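PDB 7D5M: oxidoreductase from Azotobacter vinelandii, which binds NAD+ and, as an inositol dehydrogenase homologue of the Gfo/Idh/MocA family, probably catalyses NAD-dependent oxidation of a polyol or sugar-like substrate. Local coordinates for residues P180-N185 and V234-P239; Y27-A32 and E331-L336; A103-G108 and E129-N134. All blocks are in the same frame, centred on the assembly; numbering follows the deposited sequence.

Contact 1: P180-N185 and V234-P239; sequences PVEGQN and VKSRAP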
loop_
_atom_site.group_PDB
_atom_site.type_symbol
_atom_site.label_atom_id
_atom_site.label_comp_id
_atom_site.label_asym_id
_atom_site.label_seq_id
_atom_site.Cartn_x
_atom_site.Cartn_y
_atom_site.Cartn_z
ATOM N N PRO A 180 -20.051 15.591 -17.061
ATOM C CA PRO A 180 -21.461 15.298 -17.336
ATOM C C PRO A 180 -21.680 14.127 -18.311
ATOM O O PRO A 180 -22.122 14.343 -19.430
ATOM C CB PRO A 180 -21.975 16.626 -17.919
ATOM C CG PRO A 180 -20.758 17.233 -18.586
ATOM C CD PRO A 180 -19.590 16.826 -17.714
ATOM N N VAL A 181 -21.424 12.900 -17.851
ATOM C CA VAL A 181 -21.450 11.668 -18.698
ATOM C C VAL A 181 -22.907 11.268 -18.998
ATOM O O VAL A 181 -23.107 10.424 -19.908
ATOM C CB VAL A 181 -20.634 10.526 -18.056
ATOM C CG1 VAL A 181 -19.161 10.903 -17.930
ATOM C CG2 VAL A 181 -21.188 10.101 -16.705
ATOM N N GLU A 182 -23.882 11.844 -18.277
ATOM C CA GLU A 182 -25.349 11.719 -18.544
ATOM C C GLU A 182 -25.657 11.910 -20.033
ATOM O O GLU A 182 -26.679 11.367 -20.497
ATOM C CB GLU A 182 -26.183 12.822 -17.884
ATOM C CG GLU A 182 -26.047 12.924 -16.387
ATOM C CD GLU A 182 -24.962 13.876 -15.928
ATOM O OE1 GLU A 182 -25.296 14.956 -15.393
ATOM O OE2 GLU A 182 -23.797 13.511 -16.082
ATOM N N GLY A 183 -24.865 12.746 -20.715
ATOM C CA GLY A 183 -25.025 13.058 -22.148
ATOM C C GLY A 183 -24.941 11.821 -23.028
ATOM O O GLY A 183 -25.593 11.815 -24.090
ATOM N N GLN A 184 -24.160 10.810 -22.621
ATOM C CA GLN A 184 -23.829 9.627 -23.465
ATOM C C GLN A 184 -24.270 8.317 -22.793
ATOM O O GLN A 184 -24.372 7.311 -23.521
ATOM C CB GLN A 184 -22.324 9.586 -23.754
ATOM C CG GLN A 184 -21.805 10.802 -24.516
ATOM C CD GLN A 184 -21.523 12.005 -23.642
ATOM O OE1 GLN A 184 -20.835 11.921 -22.624
ATOM N NE2 GLN A 184 -22.039 13.155 -24.052
ATOM N N ASN A 185 -24.518 8.316 -21.477
ATOM C CA ASN A 185 -24.687 7.080 -20.665
ATOM C C ASN A 185 -26.094 7.047 -20.054
ATOM O O ASN A 185 -26.370 7.886 -19.182
ATOM C CB ASN A 185 -23.602 6.991 -19.589
ATOM C CG ASN A 185 -23.659 5.701 -18.796
ATOM O OD1 ASN A 185 -24.438 5.576 -17.853
ATOM N ND2 ASN A 185 -22.829 4.740 -19.167
ATOM N N VAL A 234 -21.699 19.341 -10.898
ATOM C CA VAL A 234 -22.231 19.397 -12.288
ATOM C C VAL A 234 -23.607 20.058 -12.176
ATOM O O VAL A 234 -24.563 19.403 -11.750
ATOM C CB VAL A 234 -22.250 18.022 -12.965
ATOM C CG1 VAL A 234 -22.865 18.093 -14.353
ATOM C CG2 VAL A 234 -20.851 17.441 -13.034
ATOM N N LYS A 235 -23.650 21.357 -12.460
ATOM C CA LYS A 235 -24.763 22.269 -12.082
ATOM C C LYS A 235 -26.101 21.757 -12.622
ATOM O O LYS A 235 -27.116 21.933 -11.912
ATOM C CB LYS A 235 -24.488 23.672 -12.624
ATOM C CG LYS A 235 -23.198 24.302 -12.134
ATOM C CD LYS A 235 -23.254 24.687 -10.679
ATOM C CE LYS A 235 -22.283 25.789 -10.289
ATOM N NZ LYS A 235 -22.011 26.744 -11.392
ATOM N N SER A 236 -26.091 21.132 -13.806
ATOM C CA SER A 236 -27.293 20.637 -14.531
ATOM C C SER A 236 -28.017 19.546 -13.726
ATOM O O SER A 236 -29.187 19.258 -14.044
ATOM C CB SER A 236 -26.923 20.134 -15.905
ATOM O OG SER A 236 -26.027 19.037 -15.820
ATOM N N ARG A 237 -27.362 18.942 -12.727
ATOM C CA ARG A 237 -27.970 17.857 -11.907
ATOM C C ARG A 237 -28.904 18.434 -10.838
ATOM O O ARG A 237 -29.788 17.692 -10.373
ATOM C CB ARG A 237 -26.879 16.996 -11.268
ATOM C CG ARG A 237 -26.038 16.253 -12.292
ATOM C CD ARG A 237 -24.868 15.493 -11.694
ATOM N NE ARG A 237 -24.117 14.870 -12.769
ATOM C CZ ARG A 237 -22.831 14.522 -12.731
ATOM N NH1 ARG A 237 -22.099 14.719 -11.643
ATOM N NH2 ARG A 237 -22.280 13.987 -13.806
ATOM N N ALA A 238 -28.730 19.704 -10.458
ATOM C CA ALA A 238 -29.538 20.367 -9.413
ATOM C C ALA A 238 -31.018 20.123 -9.705
ATOM O O ALA A 238 -31.435 20.231 -10.854
ATOM C CB ALA A 238 -29.216 21.842 -9.355
ATOM N N PRO A 239 -31.855 19.804 -8.693
ATOM C CA PRO A 239 -31.443 19.779 -7.284
ATOM C C PRO A 239 -30.771 18.496 -6.755
ATOM O O PRO A 239 -30.484 18.450 -5.561
ATOM C CB PRO A 239 -32.799 19.928 -6.576
ATOM C CG PRO A 239 -33.726 19.136 -7.459
ATOM C CD PRO A 239 -33.292 19.509 -8.860
HETATM O O HOH W 1 -27.232 16.720 -15.784
#
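Arg237 grips Glu182 side-on with two nitrogens, one to each carboxylate oxygen. Arg237 NE donates to Glu182 OE1 at 2.9 Å, while Arg237 NH2 reaches Glu182 OE2 at 2.8 Å along an almost straight N-H...O line of 177°. Both oxygens lie close to the guanidinium plane, yet the carboxylate is turned 46° against it, and each oxygen is met from above the carboxylate plane. The salt bridge is therefore a twisted version of the flat paired arrangement. A water ties in the second segment once more: it donates to Glu182 OE1 at 2.6 Å and also hydrogen-bonds Ser236 OG.

Beside the charges runs a small apolar patch, where Pro180 CB meets Val234 CG1 at 4.0 Å. The other branch of the valine, CG2, lies over one face of the guanidinium, toward its rim. Arg237 reaches across because its chain is stretched from CG to NE (chi3 -178°), whereas Glu182 bends at chi2 to present its carboxylate. Farther out, Arg237 NH1 forms a salt bridge with Asp242 and a hydrogen bond to the backbone O of His177, and Val192 touches both charged side chains. A leucine in place of Arg237 would probably leave the Glu182 and Asp242 carboxylates without their shared positive partner and let the two loops part.

With an acid on each of two loops, the buried guanidinium is likely to be well compensated in charge, and its bonds tie together two loops that lie 49 residues apart within the C-terminal alpha/beta domain.

Contact 2: Y27-A32 and E331-L336; sequences YIHRSA and EAWSNL. With NAD (nicotinamide-adenine-dinucleotide), chain B.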
loop_
_atom_site.group_PDB
_atom_site.type_symbol
_atom_site.label_atom_id
_atom_site.label_comp_id
_atom_site.label_asym_id
_atom_site.label_seq_id
_atom_site.Cartn_x
_atom_site.Cartn_y
_atom_site.Cartn_z
ATOM N N TYR A 27 -26.630 -8.715 -14.667
ATOM C CA TYR A 27 -25.781 -9.929 -14.701
ATOM C C TYR A 27 -25.437 -10.407 -13.283
ATOM O O TYR A 27 -25.524 -11.618 -13.011
ATOM C CB TYR A 27 -24.508 -9.721 -15.518
ATOM C CG TYR A 27 -23.654 -10.957 -15.478
ATOM C CD1 TYR A 27 -24.091 -12.126 -16.077
ATOM C CD2 TYR A 27 -22.488 -11.000 -14.732
ATOM C CE1 TYR A 27 -23.356 -13.294 -15.997
ATOM C CE2 TYR A 27 -21.736 -12.161 -14.653
ATOM C CZ TYR A 27 -22.172 -13.311 -15.282
ATOM O OH TYR A 27 -21.447 -14.463 -15.196
ATOM N N ILE A 28 -25.015 -9.516 -12.393
ATOM C CA ILE A 28 -24.576 -9.962 -11.040
ATOM C C ILE A 28 -25.770 -10.570 -10.289
ATOM O O ILE A 28 -25.567 -11.562 -9.567
ATOM C CB ILE A 28 -23.849 -8.864 -10.242
ATOM C CG1 ILE A 28 -23.257 -9.461 -8.960
ATOM C CG2 ILE A 28 -24.744 -7.665 -9.949
ATOM C CD1 ILE A 28 -22.166 -8.629 -8.348
ATOM N N HIS A 29 -26.992 -10.078 -10.497
ATOM C CA HIS A 29 -28.199 -10.738 -9.937
ATOM C C HIS A 29 -28.230 -12.209 -10.354
ATOM O O HIS A 29 -28.409 -13.078 -9.476
ATOM C CB HIS A 29 -29.482 -10.039 -10.365
ATOM C CG HIS A 29 -29.779 -8.824 -9.555
ATOM N ND1 HIS A 29 -30.512 -8.885 -8.383
ATOM C CD2 HIS A 29 -29.427 -7.531 -9.719
ATOM C CE1 HIS A 29 -30.615 -7.674 -7.874
ATOM N NE2 HIS A 29 -29.961 -6.824 -8.679
ATOM N N ARG A 30 -28.121 -12.476 -11.649
ATOM C CA ARG A 30 -28.220 -13.853 -12.197
ATOM C C ARG A 30 -27.009 -14.673 -11.745
ATOM O O ARG A 30 -27.183 -15.843 -11.395
ATOM C CB ARG A 30 -28.346 -13.824 -13.716
ATOM C CG ARG A 30 -29.670 -13.249 -14.193
ATOM C CD ARG A 30 -29.826 -13.357 -15.704
ATOM N NE ARG A 30 -28.840 -12.576 -16.441
ATOM C CZ ARG A 30 -28.959 -11.283 -16.738
ATOM N NH1 ARG A 30 -30.019 -10.602 -16.342
ATOM N NH2 ARG A 30 -28.004 -10.669 -17.414
ATOM N N SER A 31 -25.814 -14.106 -11.827
ATOM C CA SER A 31 -24.577 -14.821 -11.428
ATOM C C SER A 31 -24.746 -15.356 -10.001
ATOM O O SER A 31 -24.466 -16.541 -9.763
ATOM C CB SER A 31 -23.373 -13.934 -11.585
ATOM O OG SER A 31 -22.182 -14.703 -11.508
ATOM N N ALA A 32 -25.226 -14.518 -9.085
ATOM C CA ALA A 32 -25.377 -14.846 -7.651
ATOM C C ALA A 32 -26.573 -15.786 -7.438
ATOM O O ALA A 32 -26.453 -16.719 -6.629
ATOM C CB ALA A 32 -25.533 -13.572 -6.854
ATOM N N GLU A 331 -18.919 -13.161 -5.043
ATOM C CA GLU A 331 -19.048 -14.059 -3.867
ATOM C C GLU A 331 -19.954 -13.386 -2.830
ATOM O O GLU A 331 -20.844 -14.057 -2.296
ATOM C CB GLU A 331 -17.681 -14.404 -3.280
ATOM C CG GLU A 331 -16.975 -15.489 -4.069
ATOM C CD GLU A 331 -16.616 -15.114 -5.496
ATOM O OE1 GLU A 331 -17.208 -15.713 -6.441
ATOM O OE2 GLU A 331 -15.774 -14.216 -5.671
ATOM N N ALA A 332 -19.716 -12.109 -2.545
ATOM C CA ALA A 332 -20.545 -11.319 -1.603
ATOM C C ALA A 332 -22.016 -11.431 -2.036
ATOM O O ALA A 332 -22.890 -11.740 -1.194
ATOM C CB ALA A 332 -20.079 -9.886 -1.565
ATOM N N TRP A 333 -22.303 -11.196 -3.313
ATOM C CA TRP A 333 -23.706 -11.254 -3.804
ATOM C C TRP A 333 -24.251 -12.681 -3.713
ATOM O O TRP A 333 -25.451 -12.833 -3.396
ATOM C CB TRP A 333 -23.821 -10.727 -5.225
ATOM C CG TRP A 333 -23.923 -9.244 -5.308
ATOM C CD1 TRP A 333 -23.021 -8.303 -4.899
ATOM C CD2 TRP A 333 -25.022 -8.532 -5.889
ATOM N NE1 TRP A 333 -23.494 -7.049 -5.182
ATOM C CE2 TRP A 333 -24.716 -7.161 -5.792
ATOM C CE3 TRP A 333 -26.233 -8.929 -6.470
ATOM C CZ2 TRP A 333 -25.591 -6.178 -6.255
ATOM C CZ3 TRP A 333 -27.089 -7.955 -6.934
ATOM C CH2 TRP A 333 -26.773 -6.597 -6.811
ATOM N N SER A 334 -23.423 -13.677 -4.018
ATOM C CA SER A 334 -23.799 -15.116 -3.914
ATOM C C SER A 334 -24.139 -15.462 -2.459
ATOM O O SER A 334 -25.084 -16.245 -2.239
ATOM C CB SER A 334 -22.731 -16.018 -4.458
ATOM O OG SER A 334 -22.479 -15.727 -5.825
ATOM N N ASN A 335 -23.401 -14.897 -1.503
ATOM C CA ASN A 335 -23.617 -15.117 -0.054
ATOM C C ASN A 335 -24.976 -14.541 0.364
ATOM O O ASN A 335 -25.644 -15.168 1.193
ATOM C CB ASN A 335 -22.449 -14.555 0.757
ATOM C CG ASN A 335 -21.175 -15.309 0.467
ATOM O OD1 ASN A 335 -21.236 -16.472 0.064
ATOM N ND2 ASN A 335 -20.031 -14.665 0.671
ATOM N N LEU A 336 -25.404 -13.409 -0.196
ATOM C CA LEU A 336 -26.758 -12.878 0.098
ATOM C C LEU A 336 -27.805 -13.775 -0.561
ATOM O O LEU A 336 -28.795 -14.107 0.103
ATOM C CB LEU A 336 -26.915 -11.450 -0.423
ATOM C CG LEU A 336 -26.032 -10.383 0.218
ATOM C CD1 LEU A 336 -26.651 -9.025 -0.044
ATOM C CD2 LEU A 336 -25.809 -10.611 1.703
HETATM P PA NAD B . -29.809 0.349 -16.096
HETATM O O1A NAD B . -30.467 1.566 -16.669
HETATM O O2A NAD B . -28.396 0.009 -16.453
HETATM O O5B NAD B . -30.743 -0.923 -16.397
HETATM C C5B NAD B . -32.202 -0.843 -16.390
HETATM C C4B NAD B . -32.736 -2.116 -17.001
HETATM O O4B NAD B . -34.145 -2.270 -16.693
HETATM C C3B NAD B . -32.650 -2.190 -18.531
HETATM O O3B NAD B . -32.434 -3.534 -18.933
HETATM C C2B NAD B . -34.033 -1.676 -18.948
HETATM O O2B NAD B . -34.435 -2.054 -20.245
HETATM C C1B NAD B . -34.881 -2.373 -17.895
HETATM N N9A NAD B . -36.187 -1.777 -17.659
HETATM C C8A NAD B . -36.452 -0.446 -17.471
HETATM N N7A NAD B . -37.711 -0.202 -17.205
HETATM C C5A NAD B . -38.311 -1.451 -17.198
HETATM C C6A NAD B . -39.640 -1.856 -16.959
HETATM N N6A NAD B . -40.627 -1.013 -16.647
HETATM N N1A NAD B . -39.904 -3.185 -17.016
HETATM C C2A NAD B . -38.901 -4.023 -17.323
HETATM N N3A NAD B . -37.613 -3.757 -17.552
HETATM C C4A NAD B . -37.380 -2.435 -17.474
HETATM O O3 NAD B . -29.866 0.422 -14.481
HETATM P PN NAD B . -28.892 -0.275 -13.388
HETATM O O1N NAD B . -27.670 0.577 -13.184
HETATM O O2N NAD B . -28.708 -1.717 -13.757
HETATM O O5D NAD B . -29.767 -0.160 -12.050
HETATM C C5D NAD B . -31.046 -0.787 -11.928
HETATM C C4D NAD B . -31.376 -0.785 -10.461
HETATM O O4D NAD B . -30.311 -1.460 -9.744
HETATM C C3D NAD B . -31.472 0.613 -9.838
HETATM O O3D NAD B . -32.472 0.618 -8.836
HETATM C C2D NAD B . -30.074 0.826 -9.246
HETATM O O2D NAD B . -30.059 1.739 -8.159
HETATM C C1D NAD B . -29.757 -0.591 -8.765
HETATM N N1N NAD B . -28.299 -0.895 -8.639
HETATM C C2N NAD B . -27.827 -1.435 -7.462
HETATM C C3N NAD B . -26.465 -1.685 -7.289
HETATM C C7N NAD B . -26.048 -2.423 -6.035
HETATM O O7N NAD B . -26.915 -2.993 -5.363
HETATM N N7N NAD B . -24.753 -2.449 -5.734
HETATM C C4N NAD B . -25.569 -1.263 -8.277
HETATM C C5N NAD B . -26.062 -0.703 -9.455
HETATM C C6N NAD B . -27.423 -0.673 -9.665
#
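The edge of the Trp333 indole drives into the face of the His29 ring: CZ3 stands 3.5 Å above the imidazole plane, over its centre. The planes meet at 84° with centroids 4.9 Å apart, a T-shaped (edge-to-face) pair. His29 is fixed in this attitude by hydrogen bonds at both ring nitrogens, NE2 to Glu114 OE2 and ND1 to Tyr337 OH, so the face offered to the tryptophan cannot easily turn.

Ile28 takes a face of the indole. Its CD1 makes a CH-pi contact with the five-membered ring, 3.5 Å from the centroid and only 9° off the normal, while CG2 lies nearer the six-membered end, 3.8 Å from Trp333 CZ3. With CG1 anti to the backbone N and the chain extended beyond it, the isoleucine lays both branches along the indole.

At Ala32 the backbones come together, its CA lying 4.1 Å from that of Ser334. The small methyl presses on the opposite helix, with Ala32 CB 3.5 Å from Trp333 C, and Ser334 OG packs on Ala32 CA while bonding to Phe330 O and Arg35. The short helix axes approach to 8.7 Å and cross at -61°.

The far rim of the indole belongs to the cofactor site: Trp333 CZ2 lies 3.6 Å from O7N of the NAD carboxamide, and Glu114, the partner of His29, is itself an NADH-binding residue. This buried crossing joins helix 26-34, which follows the first strand of the Rossmann fold, to helix 329-349 from the C-terminal part of the chain, packed beside the nicotinamide end of the NAD pocket.

Contact 3: A103-G108 and E129-N134; sequences AALEAG and EIALAN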
loop_
_atom_site.group_PDB
_atom_site.type_symbol
_atom_site.label_atom_id
_atom_site.label_comp_id
_atom_site.label_asym_id
_atom_site.label_seq_id
_atom_site.Cartn_x
_atom_site.Cartn_y
_atom_site.Cartn_z
ATOM N N ALA A 103 -46.911 -5.071 -6.310
ATOM C CA ALA A 103 -47.666 -6.030 -7.153
ATOM C C ALA A 103 -47.162 -7.462 -6.881
ATOM O O ALA A 103 -47.999 -8.382 -6.758
ATOM C CB ALA A 103 -47.533 -5.665 -8.604
ATOM N N ALA A 104 -45.845 -7.662 -6.772
ATOM C CA ALA A 104 -45.262 -9.007 -6.557
ATOM C C ALA A 104 -45.744 -9.537 -5.199
ATOM O O ALA A 104 -46.195 -10.695 -5.124
ATOM C CB ALA A 104 -43.750 -8.975 -6.646
ATOM N N LEU A 105 -45.698 -8.698 -4.165
ATOM C CA LEU A 105 -46.087 -9.079 -2.783
ATOM C C LEU A 105 -47.576 -9.440 -2.750
ATOM O O LEU A 105 -47.929 -10.435 -2.115
ATOM C CB LEU A 105 -45.829 -7.890 -1.854
ATOM C CG LEU A 105 -44.371 -7.461 -1.731
ATOM C CD1 LEU A 105 -44.200 -6.377 -0.680
ATOM C CD2 LEU A 105 -43.495 -8.659 -1.443
ATOM N N GLU A 106 -48.409 -8.616 -3.381
ATOM C CA GLU A 106 -49.881 -8.838 -3.434
ATOM C C GLU A 106 -50.168 -10.120 -4.224
ATOM O O GLU A 106 -51.178 -10.780 -3.899
ATOM C CB GLU A 106 -50.575 -7.597 -3.992
ATOM C CG GLU A 106 -50.723 -6.512 -2.945
ATOM C CD GLU A 106 -51.132 -5.139 -3.449
ATOM O OE1 GLU A 106 -51.226 -4.957 -4.676
ATOM O OE2 GLU A 106 -51.341 -4.254 -2.598
ATOM N N ALA A 107 -49.276 -10.507 -5.146
ATOM C CA ALA A 107 -49.366 -11.747 -5.956
ATOM C C ALA A 107 -48.778 -12.946 -5.196
ATOM O O ALA A 107 -48.728 -14.037 -5.784
ATOM C CB ALA A 107 -48.689 -11.553 -7.291
ATOM N N GLY A 108 -48.384 -12.774 -3.932
ATOM C CA GLY A 108 -47.891 -13.863 -3.067
ATOM C C GLY A 108 -46.481 -14.291 -3.436
ATOM O O GLY A 108 -46.108 -15.431 -3.113
ATOM N N GLU A 129 -45.453 -3.052 5.350
ATOM C CA GLU A 129 -46.719 -3.611 5.905
ATOM C C GLU A 129 -47.275 -4.671 4.954
ATOM O O GLU A 129 -47.752 -5.714 5.449
ATOM C CB GLU A 129 -47.732 -2.506 6.195
ATOM C CG GLU A 129 -47.330 -1.681 7.397
ATOM C CD GLU A 129 -48.484 -1.100 8.185
ATOM O OE1 GLU A 129 -49.561 -0.893 7.584
ATOM O OE2 GLU A 129 -48.296 -0.849 9.393
ATOM N N ILE A 130 -47.189 -4.451 3.644
ATOM C CA ILE A 130 -47.744 -5.402 2.643
ATOM C C ILE A 130 -46.883 -6.676 2.625
ATOM O O ILE A 130 -47.457 -7.771 2.579
ATOM C CB ILE A 130 -47.884 -4.737 1.260
ATOM C CG1 ILE A 130 -48.910 -3.596 1.296
ATOM C CG2 ILE A 130 -48.246 -5.780 0.210
ATOM C CD1 ILE A 130 -49.017 -2.798 0.011
ATOM N N ALA A 131 -45.554 -6.557 2.694
ATOM C CA ALA A 131 -44.650 -7.731 2.772
ATOM C C ALA A 131 -44.990 -8.573 4.009
ATOM O O ALA A 131 -45.068 -9.802 3.901
ATOM C CB ALA A 131 -43.208 -7.292 2.781
ATOM N N LEU A 132 -45.168 -7.930 5.161
ATOM C CA LEU A 132 -45.406 -8.640 6.440
ATOM C C LEU A 132 -46.778 -9.321 6.384
ATOM O O LEU A 132 -46.854 -10.498 6.730
ATOM C CB LEU A 132 -45.298 -7.646 7.598
ATOM C CG LEU A 132 -43.882 -7.134 7.872
ATOM C CD1 LEU A 132 -43.913 -5.952 8.823
ATOM C CD2 LEU A 132 -43.003 -8.234 8.431
ATOM N N ALA A 133 -47.825 -8.613 5.953
ATOM C CA ALA A 133 -49.199 -9.171 5.883
ATOM C C ALA A 133 -49.205 -10.420 4.992
ATOM O O ALA A 133 -49.901 -11.402 5.339
ATOM C CB ALA A 133 -50.175 -8.130 5.386
ATOM N N ASN A 134 -48.444 -10.413 3.893
ATOM C CA ASN A 134 -48.434 -11.512 2.892
ATOM C C ASN A 134 -47.361 -12.563 3.234
ATOM O O ASN A 134 -47.193 -13.497 2.457
ATOM C CB ASN A 134 -48.277 -10.932 1.486
ATOM C CG ASN A 134 -49.546 -10.242 1.029
ATOM O OD1 ASN A 134 -50.484 -10.921 0.621
ATOM N ND2 ASN A 134 -49.602 -8.920 1.144
#
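Leu105 and Ala131 bring the two helix ends closest, CA to CA 5.9 Å, and just past Leu105 the first helix finishes in a Schellman motif, with Gly108 turning out at positive phi and its N bonded back to Leu105 O.

Leu105 carries most of the packing. Its CD1 touches the backbone N of Ala131 and, at 3.7 Å, the Ala131 methyl, while Leu105 CB meets Ile130 CG2 at 3.8 Å. The isoleucine thus packs against the root of the leucine and Ala131 against its tip. Ile130 places CG2 anti to its own N and aims that branch at the leucine; the other branch runs toward the acid, bringing Ile130 CD1 3.8 Å from Glu106 OE2. The extended Glu106 chain crosses Ile130 at a slant, with its CG close to Ile130 CG2, and the polar end is held by a salt bridge from OE2 to Arg102 NE.

Asn134 closes the end of the second helix. Its amide folds back so that ND2 donates to Ile130 O at 2.8 Å, with an N-H...O angle of 162°, and its backbone N bonds the same oxygen from the opposite face of the carbonyl plane. Held this way, the amide carbon CG lies 3.5 Å from Leu105 O, a plain packing contact with no hydrogen bond across.

The Rossmann sheet backs the pair: Leu105 also rests on Val111 of strand 110-113 and on Val138 of strand 138-140, which Ala131 touches too. Helices 97-106 and 121-133 thus lie side by side against these last two parallel strands, and Arg136, just before strand 138-140, bonds Gly108 O.

How the contacts relate
Contact 2 is the core of the three, buried, its centre about 11 Å from that of the chain, and the one that spans both family regions; along the chain the loop it closes contains the other two. Contact 3 stays within the Rossmann region and contact 1 within the C-terminal one, both partly buried and farther out. No helix or strand is shared, though contacts 2 and 3 both use helices of the Rossmann region while contact 1 joins loops. None touches another. Chemistry follows place: aromatic and aliphatic packing beside the cofactor in contact 2, aliphatic packing between helix ends in contact 3, and a salt bridge with a water in contact 1.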